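Local coordinates for protein FkbI (Streptomyces hygroscopicus, PDB 1R2J) that binds FAD and probably acts as an acyl-ACP dehydrogenase in making the methoxymalonyl extender unit of the polyketide FK520, at residues Val168-Arg179 / His191-Val201. Sequence-based numbering, arbitrary orientation.
Sequences VPADTPGVRVER and HADLHLDQVRV. With FAD (flavin-adenine dinucleotide), chain B.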
ATOM      1  N   VAL A 168      13.547   2.495  13.018  1.00 33.32           N
ATOM      2  CA  VAL A 168      13.388   2.472  14.466  1.00 33.47           C
ATOM      3  C   VAL A 168      12.639   1.252  14.997  1.00 34.95           C
ATOM      4  O   VAL A 168      11.539   0.942  14.538  1.00 34.55           O
ATOM      5  CB  VAL A 168      12.627   3.731  14.948  1.00 33.11           C
ATOM      6  CG1 VAL A 168      12.653   3.812  16.462  1.00 33.46           C
ATOM      7  CG2 VAL A 168      13.228   4.981  14.321  1.00 33.80           C
ATOM      8  N   PRO A 169      13.228   0.539  15.972  1.00 35.66           N
ATOM      9  CA  PRO A 169      12.562  -0.638  16.540  1.00 36.25           C
ATOM     10  C   PRO A 169      11.296  -0.174  17.258  1.00 37.04           C
ATOM     11  O   PRO A 169      11.333   0.774  18.047  1.00 36.18           O
ATOM     12  CB  PRO A 169      13.606  -1.189  17.509  1.00 36.00           C
ATOM     13  CG  PRO A 169      14.907  -0.783  16.870  1.00 36.17           C
ATOM     14  CD  PRO A 169      14.614   0.641  16.462  1.00 36.41           C
ATOM     15  N   ALA A 170      10.184  -0.842  16.984  1.00 38.14           N
ATOM     16  CA  ALA A 170       8.897  -0.490  17.576  1.00 39.86           C
ATOM     17  C   ALA A 170       8.886  -0.436  19.102  1.00 40.61           C
ATOM     18  O   ALA A 170       8.044   0.237  19.696  1.00 40.62           O
ATOM     19  CB  ALA A 170       7.828  -1.466  17.095  1.00 39.89           C
ATOM     20  N   ASP A 171       9.819  -1.145  19.730  1.00 40.87           N
ATOM     21  CA  ASP A 171       9.888  -1.192  21.186  1.00 42.21           C
ATOM     22  C   ASP A 171      11.009  -0.348  21.789  1.00 41.65           C
ATOM     23  O   ASP A 171      11.372  -0.540  22.950  1.00 42.67           O
ATOM     24  CB  ASP A 171      10.062  -2.637  21.642  1.00 44.42           C
ATOM     25  CG  ASP A 171      11.219  -3.320  20.950  1.00 47.22           C
ATOM     26  OD1 ASP A 171      11.116  -3.560  19.730  1.00 50.30           O
ATOM     27  OD2 ASP A 171      12.235  -3.615  21.617  1.00 49.86           O
ATOM     28  N   THR A 172      11.567   0.575  21.015  1.00 39.85           N
ATOM     29  CA  THR A 172      12.632   1.411  21.539  1.00 38.54           C
ATOM     30  C   THR A 172      11.984   2.365  22.537  1.00 38.78           C
ATOM     31  O   THR A 172      10.926   2.933  22.272  1.00 39.25           O
ATOM     32  CB  THR A 172      13.331   2.218  20.421  1.00 38.08           C
ATOM     33  OG1 THR A 172      13.820   1.324  19.413  1.00 37.73           O
ATOM     34  CG2 THR A 172      14.500   3.000  20.984  1.00 38.29           C
ATOM     35  N   PRO A 173      12.593   2.527  23.719  1.00 38.82           N
ATOM     36  CA  PRO A 173      12.011   3.435  24.708  1.00 38.02           C
ATOM     37  C   PRO A 173      11.731   4.793  24.082  1.00 37.30           C
ATOM     38  O   PRO A 173      12.538   5.306  23.311  1.00 34.55           O
ATOM     39  CB  PRO A 173      13.090   3.493  25.782  1.00 38.73           C
ATOM     40  CG  PRO A 173      13.629   2.096  25.758  1.00 38.81           C
ATOM     41  CD  PRO A 173      13.778   1.846  24.266  1.00 39.07           C
ATOM     42  N   GLY A 174      10.577   5.364  24.405  1.00 37.48           N
ATOM     43  CA  GLY A 174      10.222   6.658  23.858  1.00 38.51           C
ATOM     44  C   GLY A 174       9.266   6.612  22.676  1.00 39.25           C
ATOM     45  O   GLY A 174       8.760   7.651  22.256  1.00 38.48           O
ATOM     46  N   VAL A 175       9.020   5.430  22.117  1.00 39.23           N
ATOM     47  CA  VAL A 175       8.093   5.339  20.996  1.00 40.29           C
ATOM     48  C   VAL A 175       6.737   4.831  21.448  1.00 40.99           C
ATOM     49  O   VAL A 175       6.635   3.889  22.241  1.00 41.13           O
ATOM     50  CB  VAL A 175       8.610   4.415  19.863  1.00 40.40           C
ATOM     51  CG1 VAL A 175       8.761   3.003  20.370  1.00 42.42           C
ATOM     52  CG2 VAL A 175       7.632   4.436  18.683  1.00 39.77           C
ATOM     53  N   ARG A 176       5.695   5.480  20.943  1.00 40.90           N
ATOM     54  CA  ARG A 176       4.328   5.106  21.256  1.00 41.09           C
ATOM     55  C   ARG A 176       3.543   5.019  19.956  1.00 40.03           C
ATOM     56  O   ARG A 176       3.431   5.997  19.213  1.00 38.56           O
ATOM     57  CB  ARG A 176       3.687   6.136  22.193  1.00 42.81           C
ATOM     58  CG  ARG A 176       4.308   6.191  23.591  1.00 48.01           C
ATOM     59  CD  ARG A 176       4.153   4.856  24.328  1.00 52.02           C
ATOM     60  NE  ARG A 176       4.716   4.879  25.681  1.00 55.57           N
ATOM     61  CZ  ARG A 176       4.774   3.820  26.487  1.00 57.58           C
ATOM     62  NH1 ARG A 176       4.304   2.646  26.083  1.00 58.33           N
ATOM     63  NH2 ARG A 176       5.303   3.930  27.701  1.00 58.81           N
ATOM     64  N   VAL A 177       3.026   3.830  19.675  1.00 39.49           N
ATOM     65  CA  VAL A 177       2.234   3.592  18.481  1.00 39.03           C
ATOM     66  C   VAL A 177       0.767   3.586  18.896  1.00 38.59           C
ATOM     67  O   VAL A 177       0.296   2.651  19.545  1.00 39.14           O
ATOM     68  CB  VAL A 177       2.605   2.239  17.840  1.00 39.99           C
ATOM     69  CG1 VAL A 177       2.677   1.165  18.905  1.00 41.72           C
ATOM     70  CG2 VAL A 177       1.575   1.863  16.786  1.00 40.08           C
ATOM     71  N   GLU A 178       0.048   4.644  18.535  1.00 37.48           N
ATOM     72  CA  GLU A 178      -1.363   4.756  18.886  1.00 37.20           C
ATOM     73  C   GLU A 178      -2.218   4.473  17.652  1.00 35.90           C
ATOM     74  O   GLU A 178      -2.213   5.234  16.684  1.00 32.44           O
ATOM     75  CB  GLU A 178      -1.664   6.158  19.434  1.00 39.24           C
ATOM     76  CG  GLU A 178      -2.631   6.174  20.622  1.00 43.24           C
ATOM     77  CD  GLU A 178      -1.934   5.941  21.961  1.00 46.20           C
ATOM     78  OE1 GLU A 178      -2.619   5.553  22.935  1.00 48.15           O
ATOM     79  OE2 GLU A 178      -0.706   6.158  22.044  1.00 47.35           O
ATOM     80  N   ARG A 179      -2.949   3.367  17.695  1.00 34.94           N
ATOM     81  CA  ARG A 179      -3.792   2.963  16.579  1.00 34.08           C
ATOM     82  C   ARG A 179      -4.880   3.987  16.261  1.00 32.30           C
ATOM     83  O   ARG A 179      -5.466   4.589  17.164  1.00 29.80           O
ATOM     84  CB  ARG A 179      -4.449   1.612  16.884  1.00 36.16           C
ATOM     85  CG  ARG A 179      -3.478   0.483  17.208  1.00 40.69           C
ATOM     86  CD  ARG A 179      -4.231  -0.771  17.639  1.00 44.82           C
ATOM     87  NE  ARG A 179      -3.343  -1.876  17.998  1.00 49.07           N
ATOM     88  CZ  ARG A 179      -3.751  -3.072  18.416  1.00 50.87           C
ATOM     89  NH1 ARG A 179      -5.050  -3.332  18.532  1.00 52.05           N
ATOM     90  NH2 ARG A 179      -2.859  -4.011  18.715  1.00 51.03           N
ATOM     91  N   HIS A 191      -3.579   0.735  11.048  1.00 25.03           N
ATOM     92  CA  HIS A 191      -3.122   2.122  10.950  1.00 23.09           C
ATOM     93  C   HIS A 191      -2.868   2.645  12.356  1.00 23.06           C
ATOM     94  O   HIS A 191      -3.597   2.320  13.285  1.00 20.99           O
ATOM     95  CB  HIS A 191      -4.202   2.996  10.303  1.00 23.61           C
ATOM     96  CG  HIS A 191      -4.789   2.408   9.060  1.00 22.80           C
ATOM     97  ND1 HIS A 191      -4.097   2.339   7.872  1.00 24.34           N
ATOM     98  CD2 HIS A 191      -5.983   1.816   8.835  1.00 21.57           C
ATOM     99  CE1 HIS A 191      -4.838   1.725   6.967  1.00 22.63           C
ATOM    100  NE2 HIS A 191      -5.988   1.397   7.527  1.00 24.81           N
ATOM    101  N   ALA A 192      -1.838   3.463  12.518  1.00 23.94           N
ATOM    102  CA  ALA A 192      -1.550   4.014  13.831  1.00 23.80           C
ATOM    103  C   ALA A 192      -0.636   5.221  13.729  1.00 24.16           C
ATOM    104  O   ALA A 192       0.204   5.297  12.835  1.00 22.99           O
ATOM    105  CB  ALA A 192      -0.913   2.945  14.708  1.00 24.26           C
ATOM    106  N   ASP A 193      -0.820   6.179  14.634  1.00 25.74           N
ATOM    107  CA  ASP A 193       0.024   7.361  14.650  1.00 26.46           C
ATOM    108  C   ASP A 193       1.271   6.975  15.434  1.00 29.02           C
ATOM    109  O   ASP A 193       1.220   6.096  16.298  1.00 28.15           O
ATOM    110  CB  ASP A 193      -0.673   8.534  15.349  1.00 28.04           C
ATOM    111  CG  ASP A 193      -1.969   8.949  14.664  1.00 28.41           C
ATOM    112  OD1 ASP A 193      -2.088   8.770  13.431  1.00 27.53           O
ATOM    113  OD2 ASP A 193      -2.866   9.470  15.361  1.00 29.67           O
ATOM    114  N   LEU A 194       2.384   7.630  15.135  1.00 29.05           N
ATOM    115  CA  LEU A 194       3.634   7.345  15.820  1.00 30.36           C
ATOM    116  C   LEU A 194       4.079   8.541  16.658  1.00 31.50           C
ATOM    117  O   LEU A 194       4.230   9.652  16.150  1.00 31.01           O
ATOM    118  CB  LEU A 194       4.728   7.009  14.801  1.00 30.02           C
ATOM    119  CG  LEU A 194       4.422   5.914  13.778  1.00 30.89           C
ATOM    120  CD1 LEU A 194       5.632   5.706  12.873  1.00 30.23           C
ATOM    121  CD2 LEU A 194       4.055   4.626  14.500  1.00 30.64           C
ATOM    122  N   HIS A 195       4.278   8.310  17.948  1.00 31.60           N
ATOM    123  CA  HIS A 195       4.737   9.365  18.841  1.00 32.09           C
ATOM    124  C   HIS A 195       6.195   9.063  19.157  1.00 31.72           C
ATOM    125  O   HIS A 195       6.506   8.063  19.803  1.00 30.26           O
ATOM    126  CB  HIS A 195       3.899   9.368  20.115  1.00 32.84           C
ATOM    127  CG  HIS A 195       2.428   9.487  19.861  1.00 35.40           C
ATOM    128  ND1 HIS A 195       1.843  10.651  19.413  1.00 35.19           N
ATOM    129  CD2 HIS A 195       1.428   8.581  19.971  1.00 36.05           C
ATOM    130  CE1 HIS A 195       0.546  10.457  19.258  1.00 35.59           C
ATOM    131  NE2 HIS A 195       0.268   9.209  19.590  1.00 36.01           N
ATOM    132  N   LEU A 196       7.086   9.920  18.673  1.00 31.30           N
ATOM    133  CA  LEU A 196       8.514   9.736  18.891  1.00 31.93           C
ATOM    134  C   LEU A 196       9.083  10.806  19.821  1.00 33.30           C
ATOM    135  O   LEU A 196       9.354  11.931  19.399  1.00 32.54           O
ATOM    136  CB  LEU A 196       9.251   9.773  17.549  1.00 31.53           C
ATOM    137  CG  LEU A 196       8.796   8.768  16.486  1.00 30.78           C
ATOM    138  CD1 LEU A 196       9.527   9.052  15.186  1.00 31.61           C
ATOM    139  CD2 LEU A 196       9.062   7.347  16.955  1.00 29.51           C
ATOM    140  N   ASP A 197       9.272  10.439  21.086  1.00 34.43           N
ATOM    141  CA  ASP A 197       9.806  11.358  22.091  1.00 36.53           C
ATOM    142  C   ASP A 197      11.261  11.009  22.403  1.00 37.39           C
ATOM    143  O   ASP A 197      11.537  10.100  23.185  1.00 37.81           O
ATOM    144  CB  ASP A 197       8.938  11.281  23.355  1.00 37.13           C
ATOM    145  CG  ASP A 197       9.493  12.105  24.505  1.00 39.61           C
ATOM    146  OD1 ASP A 197       9.963  13.238  24.264  1.00 40.77           O
ATOM    147  OD2 ASP A 197       9.446  11.620  25.656  1.00 38.31           O
ATOM    148  N   GLN A 198      12.186  11.730  21.771  1.00 39.07           N
ATOM    149  CA  GLN A 198      13.620  11.504  21.959  1.00 41.25           C
ATOM    150  C   GLN A 198      13.972  10.024  21.908  1.00 41.14           C
ATOM    151  O   GLN A 198      14.339   9.439  22.923  1.00 41.50           O
ATOM    152  CB  GLN A 198      14.091  12.073  23.302  1.00 43.21           C
ATOM    153  CG  GLN A 198      14.047  13.581  23.402  1.00 45.33           C
ATOM    154  CD  GLN A 198      14.932  14.255  22.375  1.00 46.76           C
ATOM    155  OE1 GLN A 198      16.144  14.046  22.351  1.00 48.58           O
ATOM    156  NE2 GLN A 198      14.330  15.073  21.523  1.00 46.36           N
ATOM    157  N   VAL A 199      13.865   9.422  20.731  1.00 41.15           N
ATOM    158  CA  VAL A 199      14.175   8.006  20.575  1.00 40.89           C
ATOM    159  C   VAL A 199      15.629   7.808  20.173  1.00 41.56           C
ATOM    160  O   VAL A 199      16.069   8.319  19.142  1.00 42.20           O
ATOM    161  CB  VAL A 199      13.271   7.355  19.505  1.00 40.21           C
ATOM    162  CG1 VAL A 199      13.670   5.905  19.296  1.00 39.45           C
ATOM    163  CG2 VAL A 199      11.813   7.451  19.930  1.00 37.55           C
ATOM    164  N   ARG A 200      16.374   7.064  20.987  1.00 42.16           N
ATOM    165  CA  ARG A 200      17.782   6.808  20.698  1.00 42.74           C
ATOM    166  C   ARG A 200      17.997   5.468  19.998  1.00 41.91           C
ATOM    167  O   ARG A 200      17.546   4.426  20.471  1.00 41.22           O
ATOM    168  CB  ARG A 200      18.619   6.832  21.984  1.00 45.22           C
ATOM    169  CG  ARG A 200      18.779   8.199  22.634  1.00 47.49           C
ATOM    170  CD  ARG A 200      17.554   8.591  23.436  1.00 50.94           C
ATOM    171  NE  ARG A 200      17.703   9.911  24.051  1.00 52.52           N
ATOM    172  CZ  ARG A 200      16.822  10.447  24.892  1.00 52.94           C
ATOM    173  NH1 ARG A 200      15.727   9.776  25.222  1.00 53.35           N
ATOM    174  NH2 ARG A 200      17.034  11.657  25.402  1.00 54.47           N
ATOM    175  N   VAL A 201      18.693   5.506  18.868  1.00 41.23           N
ATOM    176  CA  VAL A 201      18.991   4.300  18.109  1.00 41.36           C
ATOM    177  C   VAL A 201      20.407   4.376  17.552  1.00 41.34           C
ATOM    178  O   VAL A 201      20.985   5.457  17.448  1.00 41.75           O
ATOM    179  CB  VAL A 201      17.997   4.105  16.933  1.00 41.47           C
ATOM    180  CG1 VAL A 201      16.603   3.850  17.470  1.00 40.76           C
ATOM    181  CG2 VAL A 201      18.004   5.323  16.034  1.00 41.06           C
TER
HETATM  182  PA  FAD B 399      -4.447  17.244   2.581  1.00 31.55           P
HETATM  183  O1A FAD B 399      -3.200  16.643   2.124  1.00 29.27           O
HETATM  184  O2A FAD B 399      -4.876  17.886   3.874  1.00 28.05           O
HETATM  185  O5B FAD B 399      -5.739  16.766   1.917  1.00 31.78           O
HETATM  186  C5B FAD B 399      -5.968  17.709   0.947  1.00 26.42           C
HETATM  187  C4B FAD B 399      -7.138  17.548   0.038  1.00 24.70           C
HETATM  188  O4B FAD B 399      -6.740  18.752  -0.707  1.00 21.89           O
HETATM  189  C3B FAD B 399      -6.869  16.387  -0.867  1.00 24.40           C
HETATM  190  O3B FAD B 399      -8.060  16.021  -1.482  1.00 23.93           O
HETATM  191  C2B FAD B 399      -5.883  16.875  -1.817  1.00 22.23           C
HETATM  192  O2B FAD B 399      -5.755  16.251  -3.122  1.00 22.98           O
HETATM  193  C1B FAD B 399      -6.192  18.395  -1.951  1.00 22.80           C
HETATM  194  N9A FAD B 399      -5.002  19.148  -2.170  1.00 23.00           N
HETATM  195  C8A FAD B 399      -3.901  19.438  -1.320  1.00 22.53           C
HETATM  196  N7A FAD B 399      -2.961  20.159  -1.855  1.00 21.89           N
HETATM  197  C5A FAD B 399      -3.405  20.399  -3.141  1.00 22.99           C
HETATM  198  C6A FAD B 399      -2.869  21.108  -4.221  1.00 23.23           C
HETATM  199  N6A FAD B 399      -1.692  21.747  -4.156  1.00 22.24           N
HETATM  200  N1A FAD B 399      -3.593  21.146  -5.397  1.00 22.18           N
HETATM  201  C2A FAD B 399      -4.785  20.515  -5.499  1.00 22.09           C
HETATM  202  N3A FAD B 399      -5.406  19.785  -4.480  1.00 20.71           N
HETATM  203  C4A FAD B 399      -4.580  19.813  -3.322  1.00 22.79           C
HETATM  204  N1  FAD B 399       0.891   8.141   5.299  1.00 27.81           N
HETATM  205  C2  FAD B 399       2.160   7.607   5.536  1.00 29.57           C
HETATM  206  O2  FAD B 399       3.167   8.327   5.670  1.00 27.98           O
HETATM  207  N3  FAD B 399       2.305   6.230   5.634  1.00 28.64           N
HETATM  208  C4  FAD B 399       1.249   5.290   5.521  1.00 28.35           C
HETATM  209  O4  FAD B 399       1.495   4.050   5.630  1.00 26.77           O
HETATM  210  C4X FAD B 399       0.005   5.841   5.309  1.00 28.10           C
HETATM  211  N5  FAD B 399      -1.099   4.889   5.216  1.00 29.92           N
HETATM  212  C5X FAD B 399      -2.398   5.407   5.030  1.00 29.96           C
HETATM  213  C6  FAD B 399      -3.536   4.560   4.952  1.00 31.03           C
HETATM  214  C7  FAD B 399      -4.876   5.030   4.807  1.00 30.58           C
HETATM  215  C7M FAD B 399      -6.038   4.042   4.739  1.00 31.06           C
HETATM  216  C8  FAD B 399      -5.083   6.437   4.746  1.00 31.27           C
HETATM  217  C8M FAD B 399      -6.452   7.081   4.626  1.00 31.24           C
HETATM  218  C9  FAD B 399      -4.016   7.297   4.796  1.00 31.59           C
HETATM  219  C9A FAD B 399      -2.657   6.825   4.914  1.00 32.09           C
HETATM  220  N10 FAD B 399      -1.467   7.721   4.983  1.00 31.44           N
HETATM  221  C10 FAD B 399      -0.163   7.256   5.196  1.00 29.90           C
HETATM  222  C1' FAD B 399      -1.909   9.032   4.770  1.00 34.82           C
HETATM  223  C2' FAD B 399      -1.883   9.429   3.186  1.00 37.60           C
HETATM  224  O2' FAD B 399      -0.478   9.793   3.062  1.00 33.75           O
HETATM  225  C3' FAD B 399      -2.645  10.632   3.121  1.00 39.99           C
HETATM  226  O3' FAD B 399      -3.882  10.354   2.420  1.00 44.80           O
HETATM  227  C4' FAD B 399      -2.321  12.019   2.511  1.00 39.54           C
HETATM  228  O4' FAD B 399      -1.090  12.640   2.766  1.00 42.93           O
HETATM  229  C5' FAD B 399      -3.415  12.684   3.202  1.00 39.46           C
HETATM  230  O5' FAD B 399      -3.138  13.988   3.612  1.00 34.76           O
HETATM  231  P   FAD B 399      -4.285  14.670   4.538  1.00 34.54           P
HETATM  232  O1P FAD B 399      -2.983  15.091   4.749  1.00 35.96           O
HETATM  233  O2P FAD B 399      -4.662  15.826   5.503  1.00 38.58           O
HETATM  234  O3P FAD B 399      -4.466  15.988   3.604  1.00 32.22           O
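Strands 175-179 and 192-196 pair antiparallel, at 157°, in the beta domain of the acyl-CoA dehydrogenase fold. Arg-176 with His-195 and Glu-178 with Asp-193 form hydrogen-bonded pairs; His-195 N to Arg-176 O (2.8 Å) is nearly straight. Beyond them, Asp-197 N donates to Gly-174 O at 3.1 Å, just where 191-201 turns a corner and 168-179 leaves its type II turn. On one face Val-177 CG2, anti to its own N, presses on Ala-192 CB at a tight 3.4 Å, and Val-175 CG2 lies alongside Leu-196 CD2. On the other, Glu-178 CB meets the edge of the His-195 ring at NE2 (3.6 Å), its carboxylate plane turned 57° from the ring. Just before strand 192-196, His-191 CE1 lies 3.4 Å from FAD C7M in the flavin pocket. Past the corner, Val-199 CG1 sits against Val-168 CG1 (3.7 Å) and Thr-172 CG2 (3.5 Å). Thr-172 closes the type I turn from Pro-169, its N and OG1 donating to Pro-169 O from the same face of the carbonyl plane. A glycine here would probably leave Val-199 without this methyl contact and the type I turn held by one bond fewer. Backbone bonds thus align the strands while apolar branches pack beside the corner.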